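Local coordinates for tRNA (uracil(54)-C(5))-methyltransferase (Pyrococcus abyssi, PDB 2JJQ), which methylates the C5 position of uridine 54 in tRNA, using S-adenosyl-L-methionine as the methyl donor, at residues V289-L295 with G353-I358; F210-E214 with V233-K237; F125-N129 with F271-Y276. All coordinates share one frame; numbering follows the deposited sequence.

Interaction 1 of 3, residues V289-L295 with G353-I358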
loop_
_atom_site.group_PDB
_atom_site.type_symbol
_atom_site.label_atom_id
_atom_site.label_comp_id
_atom_site.label_asym_id
_atom_site.label_seq_id
_atom_site.Cartn_x
_atom_site.Cartn_y
_atom_site.Cartn_z
ATOM N N VAL A 289 2.958 6.497 21.508
ATOM C CA VAL A 289 4.340 6.553 22.015
ATOM C C VAL A 289 4.367 7.235 23.407
ATOM O O VAL A 289 3.461 7.973 23.758
ATOM C CB VAL A 289 5.297 7.268 21.047
ATOM C CG1 VAL A 289 5.203 6.628 19.615
ATOM C CG2 VAL A 289 4.923 8.767 20.890
ATOM N N GLU A 290 5.441 7.013 24.144
ATOM C CA GLU A 290 5.641 7.624 25.462
ATOM C C GLU A 290 7.056 8.170 25.580
ATOM O O GLU A 290 8.002 7.626 25.028
ATOM C CB GLU A 290 5.365 6.618 26.586
ATOM C CG GLU A 290 3.881 6.244 26.698
ATOM C CD GLU A 290 3.569 5.354 27.870
ATOM O OE1 GLU A 290 4.423 5.190 28.759
ATOM O OE2 GLU A 290 2.451 4.808 27.905
ATOM N N GLY A 291 7.203 9.242 26.363
ATOM C CA GLY A 291 8.519 9.767 26.643
ATOM C C GLY A 291 8.938 10.815 25.632
ATOM O O GLY A 291 8.103 11.458 25.025
ATOM N N GLU A 292 10.239 10.984 25.439
ATOM C CA GLU A 292 10.717 12.026 24.537
ATOM C C GLU A 292 11.577 11.462 23.408
ATOM O O GLU A 292 11.535 11.956 22.246
ATOM C CB GLU A 292 11.579 13.005 25.317
ATOM C CG GLU A 292 11.963 14.177 24.487
ATOM C CD GLU A 292 10.771 14.964 23.887
ATOM O OE1 GLU A 292 9.616 14.893 24.392
ATOM O OE2 GLU A 292 11.010 15.700 22.916
ATOM N N LYS A 293 12.383 10.461 23.768
ATOM C CA LYS A 293 13.356 9.814 22.819
ATOM C C LYS A 293 12.724 8.662 22.044
ATOM O O LYS A 293 12.379 7.648 22.628
ATOM C CB LYS A 293 14.600 9.314 23.550
ATOM C CG LYS A 293 15.434 10.450 24.127
ATOM C CD LYS A 293 16.602 9.924 24.928
ATOM C CE LYS A 293 17.543 11.082 25.206
ATOM N NZ LYS A 293 18.728 10.723 26.054
ATOM N N ILE A 294 12.567 8.824 20.732
ATOM C CA ILE A 294 11.831 7.839 19.940
ATOM C C ILE A 294 12.749 7.266 18.904
ATOM O O ILE A 294 13.486 8.034 18.268
ATOM C CB ILE A 294 10.667 8.510 19.164
ATOM C CG1 ILE A 294 9.779 9.384 20.082
ATOM C CG2 ILE A 294 9.770 7.482 18.428
ATOM C CD1 ILE A 294 9.106 8.611 21.240
ATOM N N LEU A 295 12.718 5.946 18.733
ATOM C CA LEU A 295 13.354 5.326 17.540
ATOM C C LEU A 295 12.279 4.938 16.522
ATOM O O LEU A 295 11.345 4.220 16.876
ATOM C CB LEU A 295 14.132 4.065 17.907
ATOM C CG LEU A 295 14.645 3.166 16.778
ATOM C CD1 LEU A 295 15.649 3.925 15.942
ATOM C CD2 LEU A 295 15.336 1.990 17.466
ATOM N N GLY A 353 18.674 3.252 24.934
ATOM C CA GLY A 353 18.530 4.664 25.271
ATOM C C GLY A 353 17.276 5.351 24.752
ATOM O O GLY A 353 17.204 6.580 24.795
ATOM N N PHE A 354 16.308 4.587 24.237
ATOM C CA PHE A 354 15.057 5.201 23.744
ATOM C C PHE A 354 13.955 5.013 24.768
ATOM O O PHE A 354 13.965 4.021 25.489
ATOM C CB PHE A 354 14.661 4.547 22.422
ATOM C CG PHE A 354 15.621 4.827 21.354
ATOM C CD1 PHE A 354 15.624 6.092 20.734
ATOM C CD2 PHE A 354 16.553 3.876 20.956
ATOM C CE1 PHE A 354 16.507 6.417 19.731
ATOM C CE2 PHE A 354 17.470 4.219 19.953
ATOM C CZ PHE A 354 17.456 5.456 19.334
ATOM N N ASP A 355 12.995 5.944 24.812
ATOM C CA ASP A 355 11.773 5.748 25.605
ATOM C C ASP A 355 10.705 4.912 24.870
ATOM O O ASP A 355 9.969 4.147 25.494
ATOM C CB ASP A 355 11.153 7.113 25.902
ATOM C CG ASP A 355 12.091 7.992 26.702
ATOM O OD1 ASP A 355 12.659 7.465 27.683
ATOM O OD2 ASP A 355 12.258 9.179 26.368
ATOM N N THR A 356 10.637 5.068 23.542
ATOM C CA THR A 356 9.731 4.276 22.736
ATOM C C THR A 356 10.436 3.822 21.500
ATOM O O THR A 356 11.193 4.587 20.928
ATOM C CB THR A 356 8.477 5.108 22.317
ATOM O OG1 THR A 356 7.697 5.364 23.464
ATOM C CG2 THR A 356 7.579 4.308 21.360
ATOM N N VAL A 357 10.212 2.572 21.074
ATOM C CA VAL A 357 10.757 2.141 19.805
ATOM C C VAL A 357 9.556 1.799 18.901
ATOM O O VAL A 357 8.715 0.975 19.258
ATOM C CB VAL A 357 11.684 0.875 19.952
ATOM C CG1 VAL A 357 12.033 0.321 18.578
ATOM C CG2 VAL A 357 12.982 1.215 20.702
ATOM N N ILE A 358 9.512 2.379 17.707
ATOM C CA ILE A 358 8.454 2.045 16.724
ATOM C C ILE A 358 9.052 1.099 15.737
ATOM O O ILE A 358 10.159 1.352 15.241
ATOM C CB ILE A 358 8.046 3.284 15.942
ATOM C CG1 ILE A 358 7.583 4.354 16.937
ATOM C CG2 ILE A 358 6.914 2.950 14.931
ATOM C CD1 ILE A 358 7.435 5.707 16.247
HETATM O O HOH W 1 19.224 8.041 25.593
#
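Leu295 lies over one face of the Phe354 ring. Leu295 CB sits 3.6 Å from the centroid of the Phe354 ring, 3° off the normal, a clear CH-pi contact. With its CG anti to the backbone N (chi1 170°), Leu295 also sends CD2 toward Phe354 CE2. The same CD2 meets CG1 of Val357, whose side chain runs beside it in the same direction. On the other face of the sheet, Ile294 and Thr356 lie side by side, and Ile294 CD1 touches Thr356 CB. Val289 crosses Thr356 at about a right angle and packs on its CG2. Ile358 CD1 reaches Ile294 CG2 at 3.7 Å. Strands 293-297 and 356-359 are parallel neighbours in the central sheet of a class I, Rossmann-like methyltransferase. Leu295 N bonds to Thr356 O, and Ile358 N to Leu295 O at 2.7 Å. Helix 303-310 covers the face of Ile294 and Ile358. Ahead of the strands, Asp355 ties down the loop that leads into strand 293-297. Asp355 OD2 accepts from Glu292 N and Lys293 N, each at 2.9 Å, from opposite faces of the carboxylate plane. Thr356 OG1 donates to Glu290 O at 2.8 Å, in the carbonyl plane and on a lone pair. The Lys293 chain runs extended past Gly353 O, and a water joins its NZ to that carbonyl.

Interaction 2 of 3, residues F210-E214 with V233-K237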
loop_
_atom_site.group_PDB
_atom_site.type_symbol
_atom_site.label_atom_id
_atom_site.label_comp_id
_atom_site.label_asym_id
_atom_site.label_seq_id
_atom_site.Cartn_x
_atom_site.Cartn_y
_atom_site.Cartn_z
ATOM N N PHE A 210 6.035 8.243 -16.864
ATOM C CA PHE A 210 6.003 7.341 -18.038
ATOM C C PHE A 210 7.174 6.432 -17.956
ATOM O O PHE A 210 8.333 6.876 -18.023
ATOM C CB PHE A 210 6.009 8.176 -19.354
ATOM C CG PHE A 210 4.822 9.115 -19.433
ATOM C CD1 PHE A 210 3.524 8.596 -19.536
ATOM C CD2 PHE A 210 4.987 10.484 -19.306
ATOM C CE1 PHE A 210 2.392 9.451 -19.558
ATOM C CE2 PHE A 210 3.863 11.334 -19.319
ATOM C CZ PHE A 210 2.581 10.811 -19.439
ATOM N N VAL A 211 6.902 5.133 -17.778
ATOM C CA VAL A 211 7.970 4.170 -17.716
ATOM C C VAL A 211 8.063 3.509 -19.083
ATOM O O VAL A 211 7.065 3.025 -19.594
ATOM C CB VAL A 211 7.682 3.078 -16.623
ATOM C CG1 VAL A 211 8.788 2.078 -16.553
ATOM C CG2 VAL A 211 7.385 3.741 -15.198
ATOM N N THR A 212 9.269 3.497 -19.654
ATOM C CA THR A 212 9.490 3.057 -21.008
ATOM C C THR A 212 10.732 2.165 -21.112
ATOM O O THR A 212 11.531 2.008 -20.168
ATOM C CB THR A 212 9.718 4.275 -21.935
ATOM O OG1 THR A 212 11.053 4.733 -21.744
ATOM C CG2 THR A 212 8.697 5.451 -21.642
ATOM N N LYS A 213 10.899 1.557 -22.283
ATOM C CA LYS A 213 12.175 0.986 -22.615
ATOM C C LYS A 213 13.076 2.086 -23.234
ATOM O O LYS A 213 12.714 3.279 -23.261
ATOM C CB LYS A 213 11.960 -0.218 -23.546
ATOM C CG LYS A 213 11.046 -1.288 -22.920
ATOM C CD LYS A 213 11.535 -1.823 -21.570
ATOM C CE LYS A 213 12.752 -2.709 -21.689
ATOM N NZ LYS A 213 13.259 -3.226 -20.366
ATOM N N GLU A 214 14.253 1.704 -23.708
ATOM C CA GLU A 214 15.171 2.658 -24.348
ATOM C C GLU A 214 14.504 3.303 -25.566
ATOM O O GLU A 214 13.727 2.677 -26.295
ATOM C CB GLU A 214 16.496 1.951 -24.704
ATOM C CG GLU A 214 17.336 1.422 -23.492
ATOM C CD GLU A 214 16.865 0.050 -22.938
ATOM O OE1 GLU A 214 15.787 -0.467 -23.373
ATOM O OE2 GLU A 214 17.588 -0.521 -22.061
ATOM N N VAL A 233 13.171 5.112 -17.501
ATOM C CA VAL A 233 13.505 4.055 -18.448
ATOM C C VAL A 233 13.848 2.813 -17.647
ATOM O O VAL A 233 14.797 2.786 -16.847
ATOM C CB VAL A 233 14.654 4.428 -19.383
ATOM C CG1 VAL A 233 15.034 3.215 -20.235
ATOM C CG2 VAL A 233 14.252 5.576 -20.269
ATOM N N ASN A 234 13.022 1.798 -17.822
ATOM C CA ASN A 234 13.263 0.535 -17.156
ATOM C C ASN A 234 14.282 -0.203 -18.012
ATOM O O ASN A 234 13.944 -0.748 -19.081
ATOM C CB ASN A 234 11.984 -0.287 -16.996
ATOM C CG ASN A 234 12.288 -1.752 -16.668
ATOM O OD1 ASN A 234 13.351 -2.026 -16.113
ATOM N ND2 ASN A 234 11.398 -2.687 -17.064
ATOM N N ARG A 235 15.533 -0.196 -17.563
ATOM C CA ARG A 235 16.616 -0.876 -18.315
ATOM C C ARG A 235 16.877 -2.353 -17.934
ATOM O O ARG A 235 17.825 -2.983 -18.449
ATOM C CB ARG A 235 17.915 -0.086 -18.184
ATOM C CG ARG A 235 17.827 1.278 -18.811
ATOM C CD ARG A 235 19.173 1.901 -19.074
ATOM N NE ARG A 235 18.968 3.119 -19.846
ATOM C CZ ARG A 235 18.696 4.311 -19.312
ATOM N NH1 ARG A 235 18.602 4.463 -17.999
ATOM N NH2 ARG A 235 18.518 5.362 -20.092
ATOM N N SER A 236 16.046 -2.908 -17.062
ATOM C CA SER A 236 16.137 -4.320 -16.672
ATOM C C SER A 236 15.143 -5.148 -17.479
ATOM O O SER A 236 14.277 -4.592 -18.145
ATOM C CB SER A 236 15.792 -4.449 -15.205
ATOM O OG SER A 236 14.390 -4.383 -15.037
ATOM N N LYS A 237 15.247 -6.479 -17.408
ATOM C CA LYS A 237 14.365 -7.349 -18.196
ATOM C C LYS A 237 13.074 -7.543 -17.472
ATOM O O LYS A 237 12.092 -8.000 -18.052
ATOM C CB LYS A 237 14.991 -8.728 -18.422
ATOM C CG LYS A 237 16.426 -8.712 -18.904
ATOM C CD LYS A 237 16.553 -8.128 -20.300
ATOM C CE LYS A 237 17.933 -7.495 -20.459
ATOM N NZ LYS A 237 18.101 -6.303 -19.546
HETATM O O HOH W 2 11.027 -5.089 -19.557
HETATM O O HOH W 3 15.856 -4.478 -21.275
#
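The guanidinium of Arg235 has CG1 of Val233, from its own segment, over one face, 3.8 Å above the plane and over its centre. From across the contact, Glu214 CG comes to the guanidinium obliquely. The carboxylate of Glu214 is turned 68° from the guanidinium plane. The charged atoms stay beyond salt-bridge range. Glu214 OE2 instead rests against Arg235 CG at 3.7 Å. The polar end of Arg235 turns to Asp244, with which NH1 forms a salt bridge.

The contact lies where two parallel neighbours of a mixed five-stranded sheet, strands 206-212 and 228-233, come to their ends. Thr212 and Val233 form a parallel bridge, and Asn234 N donates to Thr212 O at 2.8 Å. On the side of Thr212 and Val233, Thr212 OG1 touches Val233 CG2. That hydroxyl also donates to Lys213 O. Val211 CG1 packs on Asn234 CB.

Beyond the bridge the chains diverge, and the Lys213 side chain links them. Its first bond leads away from the other segment. Bends at chi2 and chi3 (-72°) then fold the chain back. Lys213 NZ donates to Asn234 O at 2.9 Å, tilted 34° from the carbonyl plane. Two waters also accept from NZ.

An Asx turn shapes the receiving loop. Asn234 OD1 takes a bond from Ser236 N, which sits above its amide carbonyl plane. Ser236 OG donates to Asn234 OD1 at 2.8 Å, in that plane and on a lone pair.

Interaction 3 of 3, residues F125-N129 with F271-Y276. With SAH (S-adenosyl-L-homocysteine), chain B.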
loop_
_atom_site.group_PDB
_atom_site.type_symbol
_atom_site.label_atom_id
_atom_site.label_comp_id
_atom_site.label_asym_id
_atom_site.label_seq_id
_atom_site.Cartn_x
_atom_site.Cartn_y
_atom_site.Cartn_z
ATOM N N PHE A 125 -13.583 5.627 -2.012
ATOM C CA PHE A 125 -13.165 5.895 -3.391
ATOM C C PHE A 125 -12.447 7.281 -3.466
ATOM O O PHE A 125 -12.779 8.239 -2.730
ATOM C CB PHE A 125 -14.313 5.690 -4.399
ATOM C CG PHE A 125 -14.782 4.228 -4.540
ATOM C CD1 PHE A 125 -14.120 3.337 -5.391
ATOM C CD2 PHE A 125 -15.886 3.750 -3.818
ATOM C CE1 PHE A 125 -14.562 1.989 -5.541
ATOM C CE2 PHE A 125 -16.334 2.382 -3.943
ATOM C CZ PHE A 125 -15.680 1.524 -4.811
ATOM N N GLY A 126 -11.427 7.374 -4.312
ATOM C CA GLY A 126 -10.601 8.582 -4.313
ATOM C C GLY A 126 -9.492 8.601 -3.264
ATOM O O GLY A 126 -8.728 9.566 -3.214
ATOM N N HIS A 127 -9.395 7.551 -2.446
ATOM C CA HIS A 127 -8.414 7.528 -1.313
ATOM C C HIS A 127 -7.005 7.138 -1.733
ATOM O O HIS A 127 -6.017 7.423 -1.018
ATOM C CB HIS A 127 -8.859 6.552 -0.222
ATOM C CG HIS A 127 -9.019 5.156 -0.727
ATOM N ND1 HIS A 127 -10.073 4.797 -1.540
ATOM C CD2 HIS A 127 -8.252 4.053 -0.592
ATOM C CE1 HIS A 127 -9.940 3.533 -1.895
ATOM N NE2 HIS A 127 -8.839 3.058 -1.343
ATOM N N ARG A 128 -6.898 6.419 -2.858
ATOM C CA ARG A 128 -5.634 5.849 -3.230
ATOM C C ARG A 128 -4.797 6.905 -3.980
ATOM O O ARG A 128 -5.298 7.539 -4.916
ATOM C CB ARG A 128 -5.881 4.628 -4.131
ATOM C CG ARG A 128 -4.646 3.778 -4.243
ATOM C CD ARG A 128 -4.881 2.450 -4.914
ATOM N NE ARG A 128 -3.547 2.030 -5.292
ATOM C CZ ARG A 128 -2.717 1.346 -4.506
ATOM N NH1 ARG A 128 -3.118 0.898 -3.323
ATOM N NH2 ARG A 128 -1.497 1.065 -4.933
ATOM N N ASN A 129 -3.520 7.022 -3.622
ATOM C CA ASN A 129 -2.700 8.102 -4.108
ATOM C C ASN A 129 -1.606 7.659 -5.088
ATOM O O ASN A 129 -0.762 8.489 -5.468
ATOM C CB ASN A 129 -2.141 8.853 -2.902
ATOM C CG ASN A 129 -1.149 7.992 -2.094
ATOM O OD1 ASN A 129 -0.518 7.097 -2.667
ATOM N ND2 ASN A 129 -1.083 8.199 -0.767
ATOM N N PHE A 271 5.273 5.672 -0.394
ATOM C CA PHE A 271 4.505 6.472 0.579
ATOM C C PHE A 271 3.174 5.690 0.838
ATOM O O PHE A 271 2.653 5.012 -0.085
ATOM C CB PHE A 271 4.183 7.885 0.035
ATOM C CG PHE A 271 3.619 8.808 1.112
ATOM C CD1 PHE A 271 4.442 9.286 2.113
ATOM C CD2 PHE A 271 2.262 9.117 1.146
ATOM C CE1 PHE A 271 3.930 10.100 3.147
ATOM C CE2 PHE A 271 1.743 9.948 2.185
ATOM C CZ PHE A 271 2.589 10.413 3.173
ATOM N N GLN A 272 2.692 5.701 2.089
ATOM C CA GLN A 272 1.454 5.012 2.364
ATOM C C GLN A 272 0.436 5.341 1.230
ATOM O O GLN A 272 0.291 6.514 0.838
ATOM C CB GLN A 272 0.871 5.492 3.702
ATOM C CG GLN A 272 1.872 5.461 4.858
ATOM C CD GLN A 272 2.016 4.054 5.301
ATOM O OE1 GLN A 272 1.120 3.237 5.063
ATOM N NE2 GLN A 272 3.151 3.727 5.920
ATOM N N THR A 273 -0.293 4.328 0.748
ATOM C CA THR A 273 -1.126 4.503 -0.451
ATOM C C THR A 273 -2.501 5.107 -0.194
ATOM O O THR A 273 -3.157 5.507 -1.140
ATOM C CB THR A 273 -1.312 3.199 -1.201
ATOM O OG1 THR A 273 -1.843 2.217 -0.296
ATOM C CG2 THR A 273 0.048 2.696 -1.707
ATOM N N ASN A 274 -2.951 5.113 1.054
ATOM C CA ASN A 274 -4.262 5.670 1.381
ATOM C C ASN A 274 -4.031 6.932 2.201
ATOM O O ASN A 274 -3.762 6.886 3.385
ATOM C CB ASN A 274 -5.105 4.606 2.089
ATOM C CG ASN A 274 -6.464 5.119 2.538
ATOM O OD1 ASN A 274 -6.703 6.336 2.645
ATOM N ND2 ASN A 274 -7.337 4.176 2.896
ATOM N N SER A 275 -4.100 8.072 1.542
ATOM C CA SER A 275 -3.678 9.286 2.252
ATOM C C SER A 275 -4.606 9.557 3.423
ATOM O O SER A 275 -4.169 10.096 4.453
ATOM C CB SER A 275 -3.657 10.496 1.313
ATOM O OG SER A 275 -2.649 10.299 0.322
ATOM N N TYR A 276 -5.887 9.195 3.278
ATOM C CA TYR A 276 -6.889 9.608 4.299
ATOM C C TYR A 276 -6.680 8.868 5.572
ATOM O O TYR A 276 -6.631 9.459 6.663
ATOM C CB TYR A 276 -8.297 9.386 3.775
ATOM C CG TYR A 276 -8.613 10.413 2.705
ATOM C CD1 TYR A 276 -9.097 11.667 3.052
ATOM C CD2 TYR A 276 -8.332 10.157 1.358
ATOM C CE1 TYR A 276 -9.349 12.648 2.067
ATOM C CE2 TYR A 276 -8.596 11.126 0.376
ATOM C CZ TYR A 276 -9.088 12.359 0.746
ATOM O OH TYR A 276 -9.377 13.316 -0.219
HETATM N N SAH B . 7.420 3.105 8.261
HETATM C CA SAH B . 7.640 3.147 6.778
HETATM C CB SAH B . 7.261 1.818 6.127
HETATM C CG SAH B . 8.152 0.673 6.555
HETATM S SD SAH B . 8.061 -0.576 5.261
HETATM C C SAH B . 6.736 4.212 6.203
HETATM O O SAH B . 6.816 4.612 5.030
HETATM O OXT SAH B . 5.865 4.682 6.920
HETATM C "C5'" SAH B . 9.335 -1.647 5.879
HETATM C "C4'" SAH B . 10.711 -0.974 5.731
HETATM O "O4'" SAH B . 11.792 -1.885 6.067
HETATM C "C3'" SAH B . 11.028 -0.488 4.317
HETATM O "O3'" SAH B . 11.205 0.943 4.352
HETATM C "C2'" SAH B . 12.320 -1.251 3.927
HETATM O "O2'" SAH B . 13.275 -0.506 3.166
HETATM C "C1'" SAH B . 12.940 -1.581 5.253
HETATM N N9 SAH B . 13.673 -2.834 5.387
HETATM C C8 SAH B . 13.416 -4.023 4.789
HETATM N N7 SAH B . 14.265 -4.960 5.290
HETATM C C5 SAH B . 15.033 -4.379 6.226
HETATM C C6 SAH B . 16.116 -4.794 7.142
HETATM N N6 SAH B . 16.520 -6.088 7.096
HETATM N N1 SAH B . 16.646 -3.835 7.970
HETATM C C2 SAH B . 16.217 -2.554 7.979
HETATM N N3 SAH B . 15.249 -2.123 7.158
HETATM C C4 SAH B . 14.638 -2.976 6.301
HETATM O O HOH W 4 -9.983 12.075 -3.203
HETATM O O HOH W 5 2.152 5.957 -2.632
#
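Gly126 O meets the edge of the Tyr276 ring, close to its plane, and a water lies between this carbonyl and Tyr276 OH. The contact joins the loop before strand 130-136 to the start of helix 275-288 in the catalytic domain, where Asn274 is the N-cap. The capping bond from Tyr276 N to Asn274 OD1 is weak.

His127 follows. Its CA lies at the edge of the same tyrosine ring, near CD2. Its own ring crosses the Asn274 amide obliquely, the planes 55° apart, and His127 CD2 comes within 3.6 Å of Asn274 ND2. That ND2 finds its polar partners elsewhere, in Ser121 OG and Met411 O. His127 O accepts from Ser275 N at 3.3 Å, a bond to the first turn of the helix.

Arg128 forms a single backbone bridge with Asn274. Its extended side chain runs alongside Thr273, whose CB lies over one face of the guanidinium.

Asn129 makes three hydrogen bonds to the second segment. Asn129 N donates to Thr273 O at 2.9 Å. With CG between the backbone N and the carbonyl carbon (chi1 67°), the amide turns in toward the second segment. Asn129 ND2 donates to Ser275 OG at 2.8 Å and to Gln272 O at 2.7 Å. Both N-H groups are used nearly straight, which fixes the rotation of the amide. Ser275 OG is also bonded to Glu256. This grip sits on the backbone of a residue of the cofactor pocket: Gln272 NE2 donates to OXT of S-adenosyl-L-homocysteine at 3.0 Å.

From the N terminus, residues 125-129 come first and pair with 271-276, so interaction 3 closes a loop of 141 residues. It ties the loop before strand 130-136 to the start of helix 275-288. Interaction 2 lies wholly within that span. It closes a short loop of 18 residues, joining the ends of strands 206-212 and 228-233 in the five-stranded sheet. Interaction 1 comes afterwards, in series with both. Helix 275-288 leads from interaction 3 to strand 293-297, which interaction 1 pairs with strand 356-359 in the eight-stranded sheet, closing a loop of 57 residues. No two contacts cross along the chain or touch in space.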